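Long-range contacts in pullulanase (Bacillus acidopullulyticus, PDB 2WAN), which hydrolyses alpha-1,6-glucosidic linkages in pullulan and in branched starch-derived polysaccharides: residues A[430-435]-A[829-834]; A[727-732]-A[771-776]; A[210-215]-A[251-256]; A[200-205]-A[239-244]; A[152-157]-A[277-282]. All blocks are in the same frame, centred on the assembly; numbering follows the deposited sequence.

Interaction 1: A[430-435]-A[829-834]; sequences PVDEVI and AFRMTT. With SO4 (sulfate ion), chain J.
Asp432 and Arg831 meet at about a right angle. Their carboxylate and guanidinium planes are turned 71° apart, so the salt bridge is one-pronged rather than a flat, two-pronged pair. NH1 of Arg831 donates to OD1 of Asp432 over 3.0 Å. The carboxylate oxygen lies close to the guanidinium plane, whereas the N-H reaches it from above the carboxylate plane. The arginine chain bends at its third torsion (chi3 -85°), which turns the guanidinium edge to both Asp432 and a sulfate ion, probably from the crystallisation liquor. The sulfate takes two bonds: NH1 to its O4 at 2.7 Å and NH2 to its O3 at 2.9 Å. NH1 is thus shared between two acceptors, and the two anions would be expected to favour the charged arginine. NE of Arg831 is tied back to the carbonyl of Arg824, which helps to hold the group's rotation. One water donates both to OD1 of Asp432 and to the carbonyl O of Arg831.

Beside this polar patch, CG2 of Val431 packs against the backbone O of Arg831 at 3.3 Å. The same methyl makes an apolar contact with CG2 of Thr833, 3.9 Å away. The contact joins the 3-10 turn that leads into strand 435-438 to the loop between helices 811-826 and 835-841, at the N-terminal end of the first strand of the catalytic (beta/alpha)8 barrel.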
# COMPACT_ATOMS: atom_id res chain seq x y z
N PRO A 430 -2.67 -4.49 -17.63
CA PRO A 430 -3.61 -3.77 -16.73
C PRO A 430 -4.43 -2.67 -17.40
O PRO A 430 -5.56 -2.40 -16.95
CB PRO A 430 -2.69 -3.18 -15.67
CG PRO A 430 -1.57 -4.23 -15.58
CD PRO A 430 -1.34 -4.67 -17.00
N VAL A 431 -3.90 -2.05 -18.47
CA VAL A 431 -4.65 -0.98 -19.17
C VAL A 431 -5.93 -1.48 -19.85
O VAL A 431 -6.74 -0.67 -20.31
CB VAL A 431 -3.79 -0.19 -20.21
CG1 VAL A 431 -2.58 0.48 -19.53
CG2 VAL A 431 -3.35 -1.06 -21.40
N ASP A 432 -6.10 -2.80 -19.89
CA ASP A 432 -7.29 -3.44 -20.45
C ASP A 432 -8.41 -3.61 -19.42
O ASP A 432 -9.49 -4.12 -19.78
CB ASP A 432 -6.94 -4.81 -21.04
CG ASP A 432 -5.94 -4.70 -22.20
OD1 ASP A 432 -5.98 -3.69 -22.93
OD2 ASP A 432 -5.12 -5.62 -22.36
N GLU A 433 -8.18 -3.20 -18.18
CA GLU A 433 -9.24 -3.28 -17.16
C GLU A 433 -9.98 -1.95 -17.02
O GLU A 433 -9.40 -0.90 -17.22
CB GLU A 433 -8.66 -3.68 -15.79
CG GLU A 433 -8.06 -5.10 -15.80
CD GLU A 433 -8.00 -5.76 -14.45
OE1 GLU A 433 -8.04 -5.06 -13.41
OE2 GLU A 433 -7.92 -7.02 -14.43
N VAL A 434 -11.28 -2.04 -16.74
CA VAL A 434 -12.06 -0.88 -16.27
C VAL A 434 -12.61 -1.29 -14.92
O VAL A 434 -13.52 -2.14 -14.82
CB VAL A 434 -13.20 -0.48 -17.23
CG1 VAL A 434 -13.81 0.85 -16.74
CG2 VAL A 434 -12.66 -0.29 -18.64
N ILE A 435 -12.04 -0.69 -13.88
CA ILE A 435 -12.19 -1.18 -12.51
C ILE A 435 -13.35 -0.45 -11.81
O ILE A 435 -13.42 0.77 -11.84
CB ILE A 435 -10.86 -1.03 -11.72
CG1 ILE A 435 -9.75 -1.86 -12.39
CG2 ILE A 435 -11.04 -1.49 -10.28
CD1 ILE A 435 -8.34 -1.60 -11.83
N ALA A 829 -6.72 1.60 -29.24
CA ALA A 829 -5.93 2.85 -29.32
C ALA A 829 -5.95 3.61 -28.00
O ALA A 829 -4.98 4.28 -27.65
CB ALA A 829 -6.47 3.75 -30.43
N PHE A 830 -7.05 3.49 -27.26
CA PHE A 830 -7.17 4.07 -25.92
C PHE A 830 -6.36 3.35 -24.85
O PHE A 830 -6.24 3.84 -23.72
CB PHE A 830 -8.65 4.08 -25.49
CG PHE A 830 -9.52 5.02 -26.30
CD1 PHE A 830 -9.39 6.40 -26.17
CD2 PHE A 830 -10.47 4.50 -27.17
CE1 PHE A 830 -10.22 7.26 -26.92
CE2 PHE A 830 -11.31 5.35 -27.91
CZ PHE A 830 -11.17 6.74 -27.79
N ARG A 831 -5.77 2.20 -25.22
CA ARG A 831 -5.18 1.27 -24.25
C ARG A 831 -3.80 0.82 -24.74
O ARG A 831 -3.45 -0.37 -24.66
CB ARG A 831 -6.11 0.06 -24.07
CG ARG A 831 -7.46 0.45 -23.46
CD ARG A 831 -8.34 -0.78 -23.30
NE ARG A 831 -9.08 -1.09 -24.52
CZ ARG A 831 -8.87 -2.14 -25.32
NH1 ARG A 831 -7.90 -3.02 -25.08
NH2 ARG A 831 -9.66 -2.29 -26.37
N MET A 832 -3.02 1.77 -25.23
CA MET A 832 -1.61 1.45 -25.57
C MET A 832 -0.87 0.93 -24.34
O MET A 832 -1.21 1.30 -23.20
CB MET A 832 -0.92 2.67 -26.20
CG MET A 832 -1.50 2.99 -27.54
SD MET A 832 -0.66 4.36 -28.35
CE MET A 832 -1.86 5.69 -28.12
N THR A 833 0.11 0.05 -24.55
CA THR A 833 0.72 -0.66 -23.42
C THR A 833 2.16 -0.21 -23.09
O THR A 833 2.69 -0.56 -22.03
CB THR A 833 0.72 -2.20 -23.64
OG1 THR A 833 1.50 -2.51 -24.80
CG2 THR A 833 -0.73 -2.75 -23.82
N THR A 834 2.77 0.57 -23.97
CA THR A 834 4.12 1.09 -23.72
C THR A 834 4.21 2.59 -23.94
O THR A 834 3.42 3.18 -24.70
CB THR A 834 5.19 0.40 -24.60
OG1 THR A 834 5.05 0.85 -25.95
CG2 THR A 834 5.04 -1.13 -24.56
S SO4 J . -8.55 -5.84 -27.27
O1 SO4 J . -7.97 -6.65 -28.34
O2 SO4 J . -9.48 -6.67 -26.48
O3 SO4 J . -9.32 -4.73 -27.86
O4 SO4 J . -7.46 -5.38 -26.38
O HOH W 1 -4.03 -3.01 -24.77

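Interaction 2: A[727-732]-A[771-776]; sequences ETINYV and QGVPFM
Asn730 holds its CG anti to its own carbonyl carbon (chi1 -64°); in Ile729, chi1 of -44° puts CG1 beside the backbone N and leaves CG2 anti to it. The first torsion takes the amide of Asn730 back to Gln771: ND2 donates to the backbone O of Gln771 at 2.9 Å. That oxygen lies in the amide plane of Asn730, although the donor stands above the carbonyl plane of Gln771. The other end of the amide is held too, because OG1 of Thr728 donates to OD1 of Asn730 at 2.9 Å. The second torsion sets CG2 of Ile729 against CB of Phe775, 3.5 Å away. CD1 of Ile729 lies beside CB of Val773, and these two side chains point the same way. CB of Tyr731 touches CD2 of Phe775 at 3.6 Å.

Three backbone bonds zip the strands together: Val773 N to Thr728 O, Asn730 N to Val773 O, and Phe775 N to Asn730 O. Gly772 fits closely under Thr728 and Asn730, and its backbone angles call for glycine. Phe679 packs edge-to-face with both Phe775 and Tyr731, and the hydroxyl of Tyr731 bonds to Arg684. Such parallel pairing of strands 728-730 and 773-777 belongs to the seventh and eighth strands of the (beta/alpha)8 barrel of the alpha-amylase type.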
# COMPACT_ATOMS: atom_id res chain seq x y z
N GLU A 727 1.18 1.52 -15.05
CA GLU A 727 1.56 1.95 -13.70
C GLU A 727 0.71 3.06 -13.09
O GLU A 727 0.89 3.39 -11.92
CB GLU A 727 3.05 2.38 -13.67
CG GLU A 727 3.94 1.22 -14.07
CD GLU A 727 5.40 1.62 -14.22
OE1 GLU A 727 5.72 2.82 -14.02
OE2 GLU A 727 6.21 0.74 -14.56
N THR A 728 -0.22 3.61 -13.88
CA THR A 728 -1.12 4.64 -13.35
C THR A 728 -2.57 4.17 -13.33
O THR A 728 -3.11 3.73 -14.36
CB THR A 728 -1.01 6.01 -14.11
OG1 THR A 728 -1.94 6.94 -13.55
CG2 THR A 728 -1.30 5.86 -15.64
N ILE A 729 -3.17 4.26 -12.15
CA ILE A 729 -4.61 4.05 -11.98
C ILE A 729 -5.28 5.43 -11.99
O ILE A 729 -5.21 6.18 -11.02
CB ILE A 729 -4.95 3.30 -10.67
CG1 ILE A 729 -3.99 2.11 -10.44
CG2 ILE A 729 -6.46 2.86 -10.65
CD1 ILE A 729 -4.00 1.03 -11.56
N ASN A 730 -5.94 5.74 -13.11
CA ASN A 730 -6.54 7.06 -13.30
C ASN A 730 -7.92 7.08 -12.67
O ASN A 730 -8.70 6.14 -12.85
CB ASN A 730 -6.67 7.35 -14.80
CG ASN A 730 -5.32 7.45 -15.49
OD1 ASN A 730 -4.35 7.93 -14.90
ND2 ASN A 730 -5.26 7.02 -16.74
N TYR A 731 -8.23 8.15 -11.94
CA TYR A 731 -9.53 8.22 -11.27
C TYR A 731 -9.84 9.64 -10.85
O TYR A 731 -8.93 10.51 -10.84
CB TYR A 731 -9.60 7.27 -10.05
CG TYR A 731 -8.85 7.76 -8.81
CD1 TYR A 731 -7.48 8.03 -8.84
CD2 TYR A 731 -9.52 7.93 -7.60
CE1 TYR A 731 -6.80 8.48 -7.68
CE2 TYR A 731 -8.85 8.37 -6.44
CZ TYR A 731 -7.49 8.64 -6.50
OH TYR A 731 -6.84 9.07 -5.36
N VAL A 732 -11.11 9.85 -10.53
CA VAL A 732 -11.57 11.12 -9.98
C VAL A 732 -12.19 10.96 -8.57
O VAL A 732 -12.07 11.88 -7.75
CB VAL A 732 -12.49 11.88 -10.98
CG1 VAL A 732 -13.78 11.12 -11.21
CG2 VAL A 732 -12.79 13.33 -10.48
N GLN A 771 -4.88 7.33 -21.65
CA GLN A 771 -4.00 6.15 -21.52
C GLN A 771 -3.79 5.82 -20.04
O GLN A 771 -3.73 6.72 -19.21
CB GLN A 771 -2.64 6.40 -22.20
CG GLN A 771 -2.75 6.83 -23.68
CD GLN A 771 -3.34 5.75 -24.57
OE1 GLN A 771 -3.00 4.58 -24.46
NE2 GLN A 771 -4.24 6.16 -25.47
N GLY A 772 -3.67 4.53 -19.72
CA GLY A 772 -3.57 4.11 -18.32
C GLY A 772 -4.69 3.16 -17.93
O GLY A 772 -5.35 2.56 -18.80
N VAL A 773 -4.87 3.00 -16.62
CA VAL A 773 -5.87 2.08 -16.09
C VAL A 773 -7.06 2.83 -15.50
O VAL A 773 -6.93 3.42 -14.43
CB VAL A 773 -5.30 1.12 -15.01
CG1 VAL A 773 -6.36 0.06 -14.64
CG2 VAL A 773 -3.99 0.45 -15.51
N PRO A 774 -8.22 2.81 -16.18
CA PRO A 774 -9.33 3.59 -15.62
C PRO A 774 -10.01 2.91 -14.43
O PRO A 774 -10.30 1.71 -14.48
CB PRO A 774 -10.31 3.69 -16.79
CG PRO A 774 -10.03 2.44 -17.60
CD PRO A 774 -8.53 2.28 -17.52
N PHE A 775 -10.33 3.70 -13.41
CA PHE A 775 -10.96 3.20 -12.18
C PHE A 775 -12.10 4.14 -11.88
O PHE A 775 -11.97 5.37 -12.09
CB PHE A 775 -9.92 3.29 -11.03
CG PHE A 775 -10.50 3.10 -9.64
CD1 PHE A 775 -10.38 1.88 -8.97
CD2 PHE A 775 -11.12 4.16 -8.98
CE1 PHE A 775 -10.87 1.73 -7.67
CE2 PHE A 775 -11.63 4.01 -7.70
CZ PHE A 775 -11.52 2.78 -7.04
N MET A 776 -13.21 3.59 -11.40
CA MET A 776 -14.34 4.43 -10.96
C MET A 776 -14.92 3.89 -9.65
O MET A 776 -14.93 2.67 -9.41
CB MET A 776 -15.43 4.49 -12.04
CG MET A 776 -16.09 3.14 -12.37
SD MET A 776 -17.39 3.20 -13.61
CE MET A 776 -18.71 4.01 -12.69
O HOH W 2 -12.88 7.82 -11.35

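Interaction 3: A[210-215]-A[251-256]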
# COMPACT_ATOMS: atom_id res chain seq x y z
N TYR A 210 41.87 27.52 0.32
CA TYR A 210 40.46 27.18 0.54
C TYR A 210 40.03 27.51 1.96
O TYR A 210 40.86 27.75 2.83
CB TYR A 210 40.24 25.68 0.32
CG TYR A 210 40.55 25.19 -1.08
CD1 TYR A 210 39.58 25.21 -2.08
CD2 TYR A 210 41.82 24.69 -1.39
CE1 TYR A 210 39.87 24.75 -3.36
CE2 TYR A 210 42.11 24.23 -2.67
CZ TYR A 210 41.13 24.26 -3.65
OH TYR A 210 41.42 23.80 -4.92
N GLN A 211 38.72 27.51 2.19
CA GLN A 211 38.18 27.60 3.54
C GLN A 211 37.12 26.54 3.75
O GLN A 211 36.35 26.25 2.83
CB GLN A 211 37.57 28.97 3.81
CG GLN A 211 38.57 30.01 4.26
CD GLN A 211 37.88 31.26 4.76
OE1 GLN A 211 38.51 32.15 5.32
NE2 GLN A 211 36.57 31.32 4.58
N TYR A 212 37.07 25.97 4.95
CA TYR A 212 36.04 24.99 5.25
C TYR A 212 35.60 24.94 6.72
O TYR A 212 36.27 25.48 7.62
CB TYR A 212 36.47 23.59 4.79
CG TYR A 212 37.46 22.95 5.72
CD1 TYR A 212 37.03 22.14 6.77
CD2 TYR A 212 38.83 23.16 5.57
CE1 TYR A 212 37.93 21.54 7.65
CE2 TYR A 212 39.75 22.57 6.44
CZ TYR A 212 39.28 21.76 7.47
OH TYR A 212 40.16 21.17 8.35
N LYS A 213 34.45 24.29 6.92
CA LYS A 213 33.92 23.91 8.21
C LYS A 213 33.24 22.54 8.06
O LYS A 213 33.19 21.97 6.96
CB LYS A 213 32.87 24.92 8.70
CG LYS A 213 33.36 26.34 8.90
CD LYS A 213 32.40 27.11 9.78
CE LYS A 213 32.68 26.81 11.25
NZ LYS A 213 31.76 27.51 12.18
N ILE A 214 32.74 22.03 9.18
CA ILE A 214 31.86 20.87 9.17
C ILE A 214 30.50 21.33 9.68
O ILE A 214 30.39 21.80 10.83
CB ILE A 214 32.42 19.71 10.06
CG1 ILE A 214 33.77 19.20 9.53
CG2 ILE A 214 31.40 18.58 10.22
CD1 ILE A 214 33.72 18.47 8.19
N ALA A 215 29.47 21.21 8.84
CA ALA A 215 28.11 21.56 9.23
C ALA A 215 27.31 20.31 9.54
O ALA A 215 27.43 19.31 8.83
CB ALA A 215 27.42 22.37 8.12
N VAL A 251 37.64 19.08 14.50
CA VAL A 251 37.71 19.06 13.04
C VAL A 251 39.18 19.15 12.63
O VAL A 251 39.90 20.06 13.07
CB VAL A 251 36.92 20.25 12.43
CG1 VAL A 251 37.16 20.37 10.93
CG2 VAL A 251 35.43 20.12 12.75
N PHE A 252 39.61 18.20 11.81
CA PHE A 252 40.99 18.15 11.33
C PHE A 252 41.01 18.00 9.82
O PHE A 252 40.04 17.52 9.22
CB PHE A 252 41.72 16.93 11.93
CG PHE A 252 41.75 16.91 13.42
CD1 PHE A 252 42.66 17.70 14.13
CD2 PHE A 252 40.90 16.07 14.13
CE1 PHE A 252 42.70 17.67 15.52
CE2 PHE A 252 40.93 16.03 15.53
CZ PHE A 252 41.83 16.84 16.22
N ASP A 253 42.11 18.41 9.21
CA ASP A 253 42.43 17.99 7.84
C ASP A 253 43.87 17.47 7.82
O ASP A 253 44.66 17.79 8.71
CB ASP A 253 42.20 19.10 6.82
CG ASP A 253 43.13 20.29 7.01
OD1 ASP A 253 42.71 21.28 7.65
OD2 ASP A 253 44.27 20.26 6.50
N SER A 254 44.20 16.68 6.80
CA SER A 254 45.49 15.99 6.72
C SER A 254 46.65 16.90 6.30
O SER A 254 47.81 16.49 6.38
CB SER A 254 45.40 14.77 5.80
OG SER A 254 45.06 15.17 4.48
N VAL A 255 46.34 18.12 5.86
CA VAL A 255 47.38 19.08 5.50
C VAL A 255 47.81 19.90 6.72
O VAL A 255 49.00 20.01 7.01
CB VAL A 255 46.95 20.01 4.34
CG1 VAL A 255 48.04 21.04 4.01
CG2 VAL A 255 46.61 19.20 3.10
N ASN A 256 46.83 20.46 7.43
CA ASN A 256 47.10 21.22 8.65
C ASN A 256 47.52 20.34 9.83
O ASN A 256 48.23 20.79 10.73
CB ASN A 256 45.89 22.07 9.06
CG ASN A 256 45.61 23.22 8.09
OD1 ASN A 256 46.49 24.02 7.79
ND2 ASN A 256 44.38 23.30 7.60
O HOH W 3 40.88 21.88 11.16
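Tyr212 spans the gap to strand 250-253 with its whole length. Its CB points toward that strand, and CG sits between the backbone N and the carbonyl carbon (chi1 78°). One ring edge then comes to Val251, which approaches from the opposite direction: CE1 lies 3.6 Å from CG1 of Val251. On the other edge, CE2 passes 3.4 Å from OD1 of Asp253. At the tip, OH donates to OD1 of Asp253 over 2.6 Å. The acceptor lies in the ring plane, and ring and carboxylate planes stand 81° apart. A water donates to the same hydroxyl and also to the backbone O of Val251.

The axes of the two short strand segments come no closer than 8.3 Å, and the strands belong to different sheets. Tyr212 therefore bridges the interior between two antiparallel sheets, a beta-sandwich arrangement in the pullulanase X25 region. The rings of Phe242 and Tyr212 meet edge-to-face. Nearby, CG1 of Ile214 meets CG2 of Val251 at 3.7 Å.

The carboxylate of Asp253 is held at both oxygens. OD1 uses its anti lone pair for Tyr212 and its syn lone pair for ND2 of Asn256. OD2 takes the backbone N of Asn256 at 2.7 Å with an almost straight bond (176°), an Asx motif just after the strand. ND2 of Asn256 also bonds to the carbonyl of Ser230 in strand 223-233.

Interaction 4: A[200-205]-A[239-244]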
# COMPACT_ATOMS: atom_id res chain seq x y z
N GLN A 200 35.09 10.60 8.36
CA GLN A 200 36.08 11.13 7.43
C GLN A 200 35.56 11.22 6.00
O GLN A 200 34.63 10.51 5.61
CB GLN A 200 37.36 10.29 7.48
CG GLN A 200 38.04 10.27 8.84
CD GLN A 200 39.41 9.65 8.81
OE1 GLN A 200 40.38 10.23 9.30
NE2 GLN A 200 39.51 8.45 8.24
N LEU A 201 36.17 12.14 5.25
CA LEU A 201 36.00 12.24 3.81
C LEU A 201 37.35 12.55 3.19
O LEU A 201 38.08 13.42 3.67
CB LEU A 201 34.99 13.33 3.45
CG LEU A 201 34.64 13.52 1.97
CD1 LEU A 201 33.56 12.53 1.52
CD2 LEU A 201 34.18 14.95 1.72
N SER A 202 37.69 11.80 2.14
CA SER A 202 38.87 12.09 1.34
C SER A 202 38.43 12.55 -0.04
O SER A 202 37.37 12.16 -0.53
CB SER A 202 39.76 10.86 1.22
OG SER A 202 40.18 10.40 2.49
N GLY A 203 39.26 13.39 -0.66
CA GLY A 203 39.02 13.86 -2.01
C GLY A 203 40.26 14.56 -2.51
O GLY A 203 41.10 14.98 -1.72
N THR A 204 40.38 14.67 -3.83
CA THR A 204 41.53 15.34 -4.44
C THR A 204 41.18 16.79 -4.78
O THR A 204 40.17 17.05 -5.43
CB THR A 204 42.04 14.60 -5.70
OG1 THR A 204 42.16 13.20 -5.40
CG2 THR A 204 43.41 15.14 -6.12
N LEU A 205 42.02 17.70 -4.31
CA LEU A 205 41.84 19.13 -4.50
C LEU A 205 42.94 19.71 -5.38
O LEU A 205 44.11 19.39 -5.19
CB LEU A 205 41.84 19.84 -3.14
CG LEU A 205 40.57 20.44 -2.51
CD1 LEU A 205 39.27 19.96 -3.14
CD2 LEU A 205 40.57 20.24 -1.00
N LYS A 239 45.56 14.89 -2.44
CA LYS A 239 44.44 14.18 -1.84
C LYS A 239 44.42 14.54 -0.36
O LYS A 239 45.43 14.40 0.34
CB LYS A 239 44.58 12.67 -2.03
CG LYS A 239 43.33 11.87 -1.67
CD LYS A 239 43.63 10.38 -1.60
CE LYS A 239 42.46 9.60 -1.03
NZ LYS A 239 42.79 8.16 -0.86
N VAL A 240 43.28 15.04 0.11
CA VAL A 240 43.15 15.50 1.49
C VAL A 240 42.08 14.69 2.22
O VAL A 240 41.02 14.41 1.68
CB VAL A 240 42.82 17.01 1.56
CG1 VAL A 240 42.85 17.51 3.01
CG2 VAL A 240 43.79 17.82 0.70
N THR A 241 42.38 14.32 3.46
CA THR A 241 41.39 13.71 4.33
C THR A 241 40.91 14.74 5.35
O THR A 241 41.72 15.42 5.99
CB THR A 241 41.94 12.44 5.01
OG1 THR A 241 42.28 11.48 4.01
CG2 THR A 241 40.90 11.82 5.94
N PHE A 242 39.58 14.85 5.45
CA PHE A 242 38.91 15.71 6.42
C PHE A 242 38.27 14.85 7.49
O PHE A 242 37.66 13.82 7.18
CB PHE A 242 37.85 16.57 5.72
CG PHE A 242 38.41 17.46 4.65
CD1 PHE A 242 38.81 18.76 4.96
CD2 PHE A 242 38.57 17.00 3.34
CE1 PHE A 242 39.35 19.60 3.99
CE2 PHE A 242 39.10 17.83 2.36
CZ PHE A 242 39.50 19.13 2.68
N THR A 243 38.41 15.26 8.74
CA THR A 243 38.02 14.44 9.88
C THR A 243 37.13 15.17 10.87
O THR A 243 37.38 16.33 11.20
CB THR A 243 39.29 13.92 10.62
OG1 THR A 243 40.07 13.13 9.73
CG2 THR A 243 38.91 13.08 11.82
N TYR A 244 36.08 14.49 11.33
CA TYR A 244 35.23 15.02 12.38
C TYR A 244 35.10 14.01 13.51
O TYR A 244 34.78 12.85 13.26
CB TYR A 244 33.84 15.40 11.84
CG TYR A 244 32.85 15.79 12.91
CD1 TYR A 244 33.00 16.98 13.65
CD2 TYR A 244 31.73 14.99 13.18
CE1 TYR A 244 32.08 17.34 14.63
CE2 TYR A 244 30.81 15.34 14.17
CZ TYR A 244 30.98 16.52 14.88
OH TYR A 244 30.06 16.87 15.85
O HOH W 4 41.65 7.88 1.70
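Ser202 and Thr241 face each other in a non-hydrogen-bonded pair of an antiparallel beta-sheet, in the pullulanase X25 region. Their hydroxyls, OG of Ser202 and OG1 of Thr241, are hydrogen-bonded at 2.8 Å. Next along the same face, Gln200 and Thr243 lie side by side and point the same way. OG1 of Thr243 donates to OE1 of Gln200 at 2.9 Å. The extended glutamine chain carries the amide to that hydroxyl, and OE1 also lies beside CG2 of Thr241. At the other end, the extended chain of Lys239 runs along Ser202, with CE 3.7 Å from its CB. A water links NZ of Lys239 to OG of Ser202.

The backbone keeps these pairs in step. Leu201 and Phe242 exchange two hydrogen bonds, as do Gly203 and Val240. The bond from Phe242 N to Leu201 O is 2.7 Å and nearly straight, at 176°.

The face that carries Leu201, Val240 and Phe242 is apolar. CG1 of Val240 lies over one face of the Phe242 ring, offset toward its rim. Leu168 and Leu231 of the facing sheet touch Phe242. Thr243 and Thr241 bond through their backbones to Phe252 of strand 250-253 and Ser254 just after it. At the ring edge, in its plane, CD2 of Leu205 rests 4.0 Å from CZ of Phe242.

Interaction 5: A[152-157]-A[277-282]; sequences KIPVTS and TLASAP
The carbonyl O of Thr277 is gripped by two groups of Thr156. The backbone N of Thr156 donates to it at 2.8 Å, and OG1 of Thr156 adds a weak bond at 3.3 Å. The hydroxyl gets there because it sits between the backbone N and the carbonyl carbon of its own residue (chi1 64°). CA of Val155 makes a further C-H contact with the same oxygen. On either side, Ala279 N donates to Pro154 O and Thr277 N to Ser157 O, both at 3.0 Å. Val155 pairs with Leu278, but Ser157 pairs with Thr277. The register slips by one residue, which makes a beta bulge at Thr156. The backbone N of Ser157 is buried there without a partner.

Apolar groups pack along the rest. CG2 of Val155 touches CD2 of Leu278 at 4.0 Å. Ile153 crosses Pro282 at about a right angle, with CD1 3.9 Å from CG of the proline. CG2 of Ile153 lies 3.5 Å from OG of Ser280.

Strand 152-160 lies between strands 273-278 and 142-146 in one mixed sheet. Ile153 bonds through its backbone to Val144, whose side chain touches Val155 and Leu278, and Leu278 bonds through its backbone to Lys123.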
# COMPACT_ATOMS: atom_id res chain seq x y z
N LYS A 152 26.03 -14.19 33.43
CA LYS A 152 26.38 -12.84 33.04
C LYS A 152 27.03 -12.85 31.66
O LYS A 152 27.85 -13.73 31.35
CB LYS A 152 27.33 -12.22 34.07
CG LYS A 152 26.69 -11.90 35.41
CD LYS A 152 27.73 -11.36 36.39
CE LYS A 152 27.10 -10.84 37.67
NZ LYS A 152 26.72 -11.93 38.61
N ILE A 153 26.64 -11.90 30.82
CA ILE A 153 27.26 -11.75 29.50
C ILE A 153 27.98 -10.40 29.48
O ILE A 153 27.35 -9.36 29.67
CB ILE A 153 26.22 -11.83 28.35
CG1 ILE A 153 25.47 -13.17 28.41
CG2 ILE A 153 26.91 -11.65 26.99
CD1 ILE A 153 24.23 -13.25 27.50
N PRO A 154 29.31 -10.42 29.27
CA PRO A 154 30.05 -9.16 29.27
C PRO A 154 29.69 -8.24 28.10
O PRO A 154 29.57 -8.70 26.96
CB PRO A 154 31.51 -9.62 29.16
CG PRO A 154 31.51 -11.03 29.69
CD PRO A 154 30.21 -11.59 29.21
N VAL A 155 29.49 -6.96 28.41
CA VAL A 155 29.37 -5.91 27.41
C VAL A 155 30.78 -5.49 27.01
O VAL A 155 31.56 -5.02 27.85
CB VAL A 155 28.57 -4.70 27.95
CG1 VAL A 155 28.54 -3.56 26.93
CG2 VAL A 155 27.15 -5.11 28.36
N THR A 156 31.11 -5.66 25.73
CA THR A 156 32.47 -5.42 25.22
C THR A 156 32.68 -4.02 24.64
O THR A 156 33.83 -3.58 24.46
CB THR A 156 32.88 -6.47 24.17
OG1 THR A 156 32.05 -6.36 23.01
CG2 THR A 156 32.78 -7.88 24.74
N SER A 157 31.58 -3.33 24.36
CA SER A 157 31.61 -2.02 23.71
C SER A 157 30.28 -1.30 23.90
O SER A 157 29.22 -1.93 23.89
CB SER A 157 31.92 -2.17 22.21
OG SER A 157 31.76 -0.93 21.53
N THR A 277 27.65 -3.93 22.32
CA THR A 277 28.16 -5.17 21.74
C THR A 277 28.39 -6.16 22.87
O THR A 277 28.94 -5.80 23.92
CB THR A 277 29.45 -4.95 20.93
OG1 THR A 277 29.19 -4.01 19.88
CG2 THR A 277 29.94 -6.26 20.30
N LEU A 278 27.93 -7.40 22.67
CA LEU A 278 28.04 -8.45 23.68
C LEU A 278 29.13 -9.46 23.32
O LEU A 278 29.44 -9.65 22.14
CB LEU A 278 26.68 -9.16 23.86
CG LEU A 278 25.47 -8.29 24.21
CD1 LEU A 278 24.25 -9.20 24.44
CD2 LEU A 278 25.69 -7.39 25.43
N ALA A 279 29.70 -10.09 24.35
CA ALA A 279 30.76 -11.09 24.14
C ALA A 279 30.23 -12.38 23.52
O ALA A 279 30.92 -13.01 22.72
CB ALA A 279 31.50 -11.39 25.46
N SER A 280 29.00 -12.74 23.88
CA SER A 280 28.35 -13.93 23.33
C SER A 280 26.90 -13.61 22.94
O SER A 280 26.31 -12.66 23.46
CB SER A 280 28.38 -15.08 24.33
OG SER A 280 27.68 -14.73 25.52
N ALA A 281 26.36 -14.43 22.04
CA ALA A 281 24.97 -14.30 21.57
C ALA A 281 23.96 -14.90 22.55
O ALA A 281 23.98 -16.12 22.79
CB ALA A 281 24.84 -14.95 20.20
N PRO A 282 23.08 -14.07 23.14
CA PRO A 282 22.10 -14.60 24.09
C PRO A 282 21.06 -15.51 23.44
O PRO A 282 20.87 -15.45 22.22
CB PRO A 282 21.42 -13.35 24.66
CG PRO A 282 22.26 -12.19 24.26
CD PRO A 282 22.99 -12.60 23.01
O HOH W 5 28.59 -1.12 20.54

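Overall arrangement
Interactions 1 and 2 belong to the catalytic barrel and touch. Interaction 2 is a fully buried parallel strand pair. Interaction 1 is partly buried and relies on a salt bridge, with a sulfate bound beside it. OE1 of Gln771 in interaction 2 accepts from Met832 N in interaction 1. Interactions 3 and 4 share one small domain, their centres about 8 Å apart. Interaction 4 pairs neighbouring strands within a sheet, with a polar outer face, while interaction 3 crosses the buried interior between sheets chiefly by side chains. Interaction 5 lies in a separate sheet, about 35 Å from interaction 4 between centres. It is again antiparallel, but bulged and partly exposed.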